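Local coordinates for Mgp-operon protein 3 (PDB 6RJ1) that is an adhesion protein of the Mycoplasma pneumoniae surface that probably acts with the adhesin P1 and binds host-cell sugars, at residues 4-9 with 932-937; 68-73 with 139-144; 585-590 with 620-625. All coordinates share one frame; numbering follows the deposited sequence.

Contact 1 (4-9 with 932-937)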
loop_
_atom_site.group_PDB
_atom_site.type_symbol
_atom_site.label_atom_id
_atom_site.label_comp_id
_atom_site.label_asym_id
_atom_site.label_seq_id
_atom_site.Cartn_x
_atom_site.Cartn_y
_atom_site.Cartn_z
ATOM N N ASN A 4 1.567 34.593 15.428
ATOM C CA ASN A 4 1.590 33.296 14.766
ATOM C C ASN A 4 0.182 32.914 14.228
ATOM O O ASN A 4 -0.831 33.417 14.728
ATOM C CB ASN A 4 2.244 32.214 15.673
ATOM C CG ASN A 4 1.358 31.291 16.499
ATOM O OD1 ASN A 4 0.214 31.596 16.866
ATOM N ND2 ASN A 4 1.901 30.128 16.841
ATOM N N THR A 5 0.136 32.072 13.176
ATOM C CA THR A 5 -1.096 31.623 12.520
ATOM C C THR A 5 -1.020 30.135 12.252
ATOM O O THR A 5 0.072 29.608 12.048
ATOM C CB THR A 5 -1.342 32.396 11.209
ATOM O OG1 THR A 5 -0.160 32.357 10.409
ATOM C CG2 THR A 5 -1.802 33.843 11.440
ATOM N N TYR A 6 -2.183 29.460 12.253
ATOM C CA TYR A 6 -2.316 28.022 11.989
ATOM C C TYR A 6 -3.157 27.853 10.734
ATOM O O TYR A 6 -4.247 28.415 10.655
ATOM C CB TYR A 6 -2.985 27.281 13.172
ATOM C CG TYR A 6 -2.337 27.524 14.516
ATOM C CD1 TYR A 6 -1.293 26.720 14.967
ATOM C CD2 TYR A 6 -2.769 28.559 15.346
ATOM C CE1 TYR A 6 -0.682 26.952 16.202
ATOM C CE2 TYR A 6 -2.166 28.800 16.582
ATOM C CZ TYR A 6 -1.124 27.991 17.006
ATOM O OH TYR A 6 -0.525 28.218 18.220
ATOM N N LEU A 7 -2.654 27.105 9.749
ATOM C CA LEU A 7 -3.358 26.889 8.490
ATOM C C LEU A 7 -4.285 25.689 8.575
ATOM O O LEU A 7 -3.836 24.599 8.946
ATOM C CB LEU A 7 -2.332 26.715 7.357
ATOM C CG LEU A 7 -2.486 27.555 6.088
ATOM C CD1 LEU A 7 -2.766 29.004 6.398
ATOM C CD2 LEU A 7 -1.230 27.478 5.255
ATOM N N LEU A 8 -5.577 25.887 8.252
ATOM C CA LEU A 8 -6.569 24.814 8.258
ATOM C C LEU A 8 -7.220 24.663 6.893
ATOM O O LEU A 8 -7.546 25.661 6.253
ATOM C CB LEU A 8 -7.640 24.986 9.357
ATOM C CG LEU A 8 -7.246 24.775 10.844
ATOM C CD1 LEU A 8 -8.454 24.923 11.741
ATOM C CD2 LEU A 8 -6.639 23.400 11.107
ATOM N N GLN A 9 -7.394 23.410 6.441
ATOM C CA GLN A 9 -8.015 23.117 5.158
ATOM C C GLN A 9 -9.526 22.954 5.265
ATOM O O GLN A 9 -10.030 22.427 6.257
ATOM C CB GLN A 9 -7.409 21.844 4.554
ATOM C CG GLN A 9 -7.698 21.652 3.062
ATOM C CD GLN A 9 -7.269 20.299 2.560
ATOM O OE1 GLN A 9 -6.288 19.713 3.023
ATOM N NE2 GLN A 9 -7.994 19.776 1.584
ATOM N N ILE A 932 -8.114 21.372 14.582
ATOM C CA ILE A 932 -7.589 21.518 15.939
ATOM C C ILE A 932 -6.369 22.451 15.933
ATOM O O ILE A 932 -5.431 22.247 15.157
ATOM C CB ILE A 932 -7.289 20.126 16.591
ATOM C CG1 ILE A 932 -8.555 19.242 16.616
ATOM C CG2 ILE A 932 -6.697 20.277 18.013
ATOM C CD1 ILE A 932 -8.326 17.831 16.566
ATOM N N LEU A 933 -6.388 23.473 16.800
ATOM C CA LEU A 933 -5.299 24.445 16.918
ATOM C C LEU A 933 -4.476 24.194 18.175
ATOM O O LEU A 933 -5.033 24.294 19.271
ATOM C CB LEU A 933 -5.824 25.895 16.962
ATOM C CG LEU A 933 -6.823 26.362 15.910
ATOM C CD1 LEU A 933 -7.285 27.759 16.217
ATOM C CD2 LEU A 933 -6.236 26.328 14.509
ATOM N N PRO A 934 -3.152 23.913 18.072
ATOM C CA PRO A 934 -2.346 23.766 19.295
ATOM C C PRO A 934 -1.994 25.154 19.835
ATOM O O PRO A 934 -0.964 25.732 19.474
ATOM C CB PRO A 934 -1.120 22.961 18.839
ATOM C CG PRO A 934 -1.094 23.062 17.370
ATOM C CD PRO A 934 -2.317 23.779 16.866
ATOM N N LEU A 935 -2.903 25.711 20.663
ATOM C CA LEU A 935 -2.793 27.045 21.260
ATOM C C LEU A 935 -1.535 27.243 22.105
ATOM O O LEU A 935 -1.015 28.360 22.177
ATOM C CB LEU A 935 -4.036 27.375 22.099
ATOM C CG LEU A 935 -5.387 27.407 21.393
ATOM C CD1 LEU A 935 -6.500 27.530 22.413
ATOM C CD2 LEU A 935 -5.472 28.554 20.394
ATOM N N SER A 936 -1.076 26.164 22.764
ATOM C CA SER A 936 0.119 26.112 23.610
ATOM C C SER A 936 0.448 24.657 23.956
ATOM O O SER A 936 -0.273 23.737 23.546
ATOM C CB SER A 936 -0.066 26.942 24.885
ATOM O OG SER A 936 -1.000 26.362 25.782
ATOM N N ASP A 937 1.532 24.459 24.724
ATOM C CA ASP A 937 1.974 23.152 25.204
ATOM C C ASP A 937 0.914 22.557 26.141
ATOM O O ASP A 937 0.756 21.331 26.197
ATOM C CB ASP A 937 3.329 23.288 25.937
ATOM C CG ASP A 937 3.341 24.233 27.139
ATOM O OD1 ASP A 937 2.924 25.407 26.982
ATOM O OD2 ASP A 937 3.790 23.805 28.226
#
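Y6 and L8, which project from the same face of strand 6-10, meet L933 and P934 at the end of strand 928-933. Each strand is an outermost one of its own antiparallel sheet, and the two approach through side chains, with the CA atoms of Y6 and L933 6.8 Å apart.

The apolar part centres on one methyl group. CD2 of L933 sits 3.6 Å from CB of Y6 and 3.8 Å from CD1 of L8, so it fits between two side chains that are alternate along the strand. Farther out, the proline ring lies alongside the tyrosine, where CD of P934 comes within 3.6 Å of Y6 CE1. With the chi1 of Y6 near -53°, CG stands away from the carbonyl, and the ring runs past P934, its hydroxyl ending by the carbonyl O of that residue.

The polar part gathers at the phenol. P934 is the centre of an inverse gamma turn, and its carbonyl O is 2.8 Å from Y6 OH. From within the N-terminal segment, ND2 of N4 gives the same hydroxyl a weak hydrogen bond of 3.4 Å.

Around this junction, Y17 of the neighbouring strand 13-17 touches both L8 and L933, while I943 backs L933 from the second sheet. The chemistry is thus mainly apolar, aliphatic and aromatic together, which implies that burial of such side chains makes most of the contact between these segments, with one polar approach at the phenol.

Contact 2 (68-73 with 139-144); sequences DTTSSD and VKQESQ
T70 and S143 meet where two irregular surface loops pass each other, one following strand 64-66 and the other following strand 125-135; their CA atoms are 4.8 Å apart, and the touching parts run at 53° to one another. Neither loop has regular structure here, and side chains of each loop meet the backbone of the other.

T70 has its side chain directed at the other loop. Its OG1 lies opposite the backbone N (chi1 -159°) and is turned to the peptide linking E142 to S143, but so closely that its exact position is doubtful. The methyl CG2 lies over the same backbone, 3.8 Å from S143 CA, and T70 also touches Y158 of helix 157-163.

S143 uses its side chain in return. With chi1 at -77°, OG is swung away from its own carbonyl carbon and approaches the carbonyl O of S71 at 3.1 Å, a hydrogen bond that is not settled because another acceptor is within range of the same proton. Its CB meanwhile rests 3.7 Å from the CA of D73.

Q141 and E142 flank the threonine and diverge. Q141 stretches out past T70, while its OE1 takes a weak hydrogen bond from Q67 NE2. Of the E142 side chain, CB alone comes near T70; the rest bends at chi2 and leads away to helix 157-163, where OE1 forms a salt bridge with K159. Backbone bonds from V139 to A81 and from Q141 to Q79 tie the second loop to the later part of the first. On the threonine's flank, E142 CB lies 4.2 Å from T70 CG2.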
loop_
_atom_site.group_PDB
_atom_site.type_symbol
_atom_site.label_atom_id
_atom_site.label_comp_id
_atom_site.label_asym_id
_atom_site.label_seq_id
_atom_site.Cartn_x
_atom_site.Cartn_y
_atom_site.Cartn_z
ATOM N N ASP A 68 -1.460 -0.046 -27.044
ATOM C CA ASP A 68 -1.137 -1.466 -27.126
ATOM C C ASP A 68 -1.572 -1.996 -28.477
ATOM O O ASP A 68 -2.720 -1.794 -28.882
ATOM C CB ASP A 68 -1.784 -2.263 -25.977
ATOM C CG ASP A 68 -3.304 -2.276 -25.948
ATOM O OD1 ASP A 68 -3.919 -1.206 -26.186
ATOM O OD2 ASP A 68 -3.881 -3.350 -25.683
ATOM N N THR A 69 -0.610 -2.600 -29.197
ATOM C CA THR A 69 -0.623 -3.232 -30.531
ATOM C C THR A 69 0.813 -3.154 -31.031
ATOM O O THR A 69 1.423 -4.180 -31.345
ATOM C CB THR A 69 -1.558 -2.546 -31.583
ATOM O OG1 THR A 69 -1.631 -1.134 -31.363
ATOM C CG2 THR A 69 -2.947 -3.172 -31.650
ATOM N N THR A 70 1.348 -1.907 -31.048
ATOM C CA THR A 70 2.660 -1.435 -31.492
ATOM C C THR A 70 2.839 -1.827 -32.999
ATOM O O THR A 70 3.525 -2.788 -33.368
ATOM C CB THR A 70 3.799 -1.774 -30.489
ATOM O OG1 THR A 70 4.893 -0.899 -30.728
ATOM C CG2 THR A 70 4.233 -3.249 -30.461
ATOM N N SER A 71 2.161 -1.032 -33.851
ATOM C CA SER A 71 2.098 -1.156 -35.310
ATOM C C SER A 71 3.432 -0.872 -36.016
ATOM O O SER A 71 4.280 -0.156 -35.471
ATOM C CB SER A 71 1.001 -0.251 -35.867
ATOM O OG SER A 71 1.224 1.114 -35.546
ATOM N N SER A 72 3.595 -1.434 -37.249
ATOM C CA SER A 72 4.770 -1.321 -38.136
ATOM C C SER A 72 6.074 -1.848 -37.485
ATOM O O SER A 72 6.001 -2.618 -36.522
ATOM C CB SER A 72 4.927 0.107 -38.663
ATOM O OG SER A 72 3.778 0.532 -39.378
ATOM N N ASP A 73 7.256 -1.479 -38.041
ATOM C CA ASP A 73 8.575 -1.864 -37.518
ATOM C C ASP A 73 9.637 -0.769 -37.779
ATOM O O ASP A 73 10.724 -1.047 -38.302
ATOM C CB ASP A 73 9.013 -3.263 -38.002
ATOM C CG ASP A 73 8.927 -4.324 -36.916
ATOM O OD1 ASP A 73 9.800 -4.330 -36.016
ATOM O OD2 ASP A 73 7.982 -5.142 -36.958
ATOM N N VAL A 139 7.472 4.990 -21.204
ATOM C CA VAL A 139 7.483 3.614 -21.697
ATOM C C VAL A 139 7.405 3.664 -23.227
ATOM O O VAL A 139 6.431 4.169 -23.785
ATOM C CB VAL A 139 6.479 2.649 -21.008
ATOM C CG1 VAL A 139 5.025 3.081 -21.190
ATOM C CG2 VAL A 139 6.692 1.213 -21.466
ATOM N N LYS A 140 8.485 3.232 -23.891
ATOM C CA LYS A 140 8.627 3.313 -25.343
ATOM C C LYS A 140 7.754 2.299 -26.077
ATOM O O LYS A 140 7.810 1.105 -25.775
ATOM C CB LYS A 140 10.120 3.219 -25.739
ATOM C CG LYS A 140 10.436 3.079 -27.231
ATOM C CD LYS A 140 11.193 1.764 -27.491
ATOM C CE LYS A 140 11.599 1.547 -28.929
ATOM N NZ LYS A 140 12.782 2.367 -29.306
ATOM N N GLN A 141 6.942 2.795 -27.039
ATOM C CA GLN A 141 6.081 1.981 -27.902
ATOM C C GLN A 141 7.026 1.199 -28.797
ATOM O O GLN A 141 7.868 1.800 -29.469
ATOM C CB GLN A 141 5.138 2.866 -28.723
ATOM C CG GLN A 141 3.696 2.416 -28.618
ATOM C CD GLN A 141 2.777 3.220 -29.490
ATOM O OE1 GLN A 141 2.225 2.708 -30.467
ATOM N NE2 GLN A 141 2.568 4.490 -29.147
ATOM N N GLU A 142 6.955 -0.133 -28.743
ATOM C CA GLU A 142 7.917 -0.993 -29.412
ATOM C C GLU A 142 7.765 -1.052 -30.946
ATOM O O GLU A 142 8.136 -0.074 -31.589
ATOM C CB GLU A 142 7.943 -2.377 -28.762
ATOM C CG GLU A 142 8.450 -2.264 -27.335
ATOM C CD GLU A 142 9.203 -3.450 -26.779
ATOM O OE1 GLU A 142 8.694 -4.588 -26.889
ATOM O OE2 GLU A 142 10.293 -3.233 -26.204
ATOM N N SER A 143 7.270 -2.183 -31.517
ATOM C CA SER A 143 7.095 -2.561 -32.940
ATOM C C SER A 143 7.715 -3.956 -33.098
ATOM O O SER A 143 7.465 -4.640 -34.093
ATOM C CB SER A 143 7.797 -1.596 -33.899
ATOM O OG SER A 143 7.092 -0.378 -34.076
ATOM N N GLN A 144 8.524 -4.362 -32.086
ATOM C CA GLN A 144 9.263 -5.626 -31.976
ATOM C C GLN A 144 8.346 -6.792 -31.546
ATOM O O GLN A 144 8.510 -7.361 -30.460
ATOM C CB GLN A 144 10.464 -5.459 -31.014
ATOM C CG GLN A 144 11.514 -4.448 -31.483
ATOM C CD GLN A 144 11.919 -3.482 -30.394
ATOM O OE1 GLN A 144 11.179 -2.557 -30.031
ATOM N NE2 GLN A 144 13.118 -3.664 -29.863
#

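Contact 3 (585-590 with 620-625); sequences LDSDGG and PVSGMK
The carboxylate of D586 grips S622, the first residue of a type II' beta turn that runs to K625, with both oxygens. OD2 accepts the backbone N of S622 through its syn lone pair, at 2.9 Å and with an N-H...O angle of 150°. OD1 receives the hydroxyl OG of S622 at 2.8 Å, the donor coming from above the carboxylate plane, about 40° out of it. Both oxygens are thereby engaged, which should restrict rotation of the group.

K625, at the far end of the turn, lays its aliphatic chain along D586, with CD 3.4 Å from D586 OD2. The chain then bends at its last torsion (chi4 70°) and continues to D588, where NZ forms a salt bridge with OD1 at 2.9 Å, weak as a hydrogen bond. NZ remains 5.4 Å from D586 OD2, a separation at which the opposite charges may still attract each other.

A second shell positions these groups. G623, with its positive phi, occupies the second turn position, and K625 N bonds S622 O to close the turn. N597 ND2 gives S622 OG another hydrogen bond, while L585 is bonded through its backbone to T619 and lies against F679 and L686. Farther along, G590 is the N-cap of helix 591-595, and D588 touches A593 of that helix, so the turn is joined to the helix start. At the other edge of the contact, L585 CB rests 4.0 Å from P620 CA.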
loop_
_atom_site.group_PDB
_atom_site.type_symbol
_atom_site.label_atom_id
_atom_site.label_comp_id
_atom_site.label_asym_id
_atom_site.label_seq_id
_atom_site.Cartn_x
_atom_site.Cartn_y
_atom_site.Cartn_z
ATOM N N LEU A 585 9.392 -24.896 9.830
ATOM C CA LEU A 585 9.286 -25.180 11.263
ATOM C C LEU A 585 10.654 -25.441 11.899
ATOM O O LEU A 585 10.872 -25.124 13.068
ATOM C CB LEU A 585 8.348 -26.369 11.517
ATOM C CG LEU A 585 6.856 -26.105 11.347
ATOM C CD1 LEU A 585 6.080 -27.403 11.307
ATOM C CD2 LEU A 585 6.313 -25.218 12.451
ATOM N N ASP A 586 11.571 -25.986 11.100
ATOM C CA ASP A 586 12.942 -26.350 11.446
ATOM C C ASP A 586 13.961 -25.217 11.209
ATOM O O ASP A 586 15.166 -25.484 11.200
ATOM C CB ASP A 586 13.344 -27.602 10.642
ATOM C CG ASP A 586 13.366 -27.390 9.137
ATOM O OD1 ASP A 586 12.408 -26.779 8.602
ATOM O OD2 ASP A 586 14.329 -27.837 8.494
ATOM N N SER A 587 13.496 -23.964 11.026
ATOM C CA SER A 587 14.398 -22.830 10.814
ATOM C C SER A 587 15.277 -22.610 12.035
ATOM O O SER A 587 14.842 -22.862 13.164
ATOM C CB SER A 587 13.610 -21.554 10.552
ATOM O OG SER A 587 12.833 -21.641 9.375
ATOM N N ASP A 588 16.509 -22.129 11.804
ATOM C CA ASP A 588 17.435 -21.801 12.881
ATOM C C ASP A 588 16.961 -20.523 13.581
ATOM O O ASP A 588 16.198 -19.745 12.994
ATOM C CB ASP A 588 18.874 -21.662 12.355
ATOM C CG ASP A 588 19.492 -22.974 11.915
ATOM O OD1 ASP A 588 19.441 -23.956 12.702
ATOM O OD2 ASP A 588 20.037 -23.022 10.791
ATOM N N GLY A 589 17.376 -20.354 14.835
ATOM C CA GLY A 589 16.985 -19.227 15.670
ATOM C C GLY A 589 17.532 -17.883 15.247
ATOM O O GLY A 589 18.575 -17.798 14.595
ATOM N N GLY A 590 16.819 -16.839 15.640
ATOM C CA GLY A 590 17.206 -15.463 15.374
ATOM C C GLY A 590 16.480 -14.878 14.194
ATOM O O GLY A 590 16.021 -15.625 13.328
ATOM N N PRO A 620 7.833 -29.011 7.728
ATOM C CA PRO A 620 8.661 -29.413 8.878
ATOM C C PRO A 620 10.151 -29.513 8.528
ATOM O O PRO A 620 10.972 -29.606 9.432
ATOM C CB PRO A 620 8.059 -30.755 9.310
ATOM C CG PRO A 620 7.019 -31.110 8.246
ATOM C CD PRO A 620 7.207 -30.186 7.093
ATOM N N VAL A 621 10.497 -29.502 7.223
ATOM C CA VAL A 621 11.880 -29.529 6.721
ATOM C C VAL A 621 12.111 -28.416 5.682
ATOM O O VAL A 621 11.273 -28.192 4.805
ATOM C CB VAL A 621 12.393 -30.910 6.233
ATOM C CG1 VAL A 621 12.626 -31.863 7.403
ATOM C CG2 VAL A 621 11.465 -31.525 5.206
ATOM N N SER A 622 13.237 -27.702 5.817
ATOM C CA SER A 622 13.645 -26.593 4.952
ATOM C C SER A 622 15.167 -26.395 5.005
ATOM O O SER A 622 15.839 -26.961 5.866
ATOM C CB SER A 622 12.931 -25.303 5.361
ATOM O OG SER A 622 13.255 -24.923 6.691
ATOM N N GLY A 623 15.683 -25.591 4.085
ATOM C CA GLY A 623 17.094 -25.240 4.014
ATOM C C GLY A 623 18.006 -26.401 3.749
ATOM O O GLY A 623 17.849 -27.091 2.742
ATOM N N MET A 624 18.957 -26.617 4.662
ATOM C CA MET A 624 19.941 -27.696 4.581
ATOM C C MET A 624 19.673 -28.785 5.616
ATOM O O MET A 624 20.600 -29.466 6.059
ATOM C CB MET A 624 21.371 -27.135 4.684
ATOM C CG MET A 624 21.766 -26.279 3.504
ATOM S SD MET A 624 21.946 -27.241 1.989
ATOM C CE MET A 624 22.047 -25.913 0.779
ATOM N N LYS A 625 18.390 -28.978 5.962
ATOM C CA LYS A 625 17.961 -29.974 6.943
ATOM C C LYS A 625 17.149 -31.136 6.326
ATOM O O LYS A 625 16.439 -31.851 7.041
ATOM C CB LYS A 625 17.213 -29.299 8.096
ATOM C CG LYS A 625 18.103 -28.418 8.975
ATOM C CD LYS A 625 17.297 -27.731 10.067
ATOM C CE LYS A 625 18.156 -27.082 11.125
ATOM N NZ LYS A 625 18.874 -25.898 10.599
#

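From the N terminus, the chain enters contact 1 almost at once, but the partner segment comes 923 residues later, so this contact closes a loop holding nearly the whole chain and joins the N-terminal hairpin to the C-terminal four-stranded sheet. The other two lie within that loop, one after the other and without crossing. Contact 2 closes first, bringing together loops that follow strands 64-66 and 125-135; contact 3 closes a shorter loop within the MgpC adhesin region, beside helix 591-595. All three are separate in space: contacts 1 and 3 lie on opposite sides of the chain's centre, their centres about 54 Å apart, and the centres of contacts 2 and 3 are about 48 Å apart.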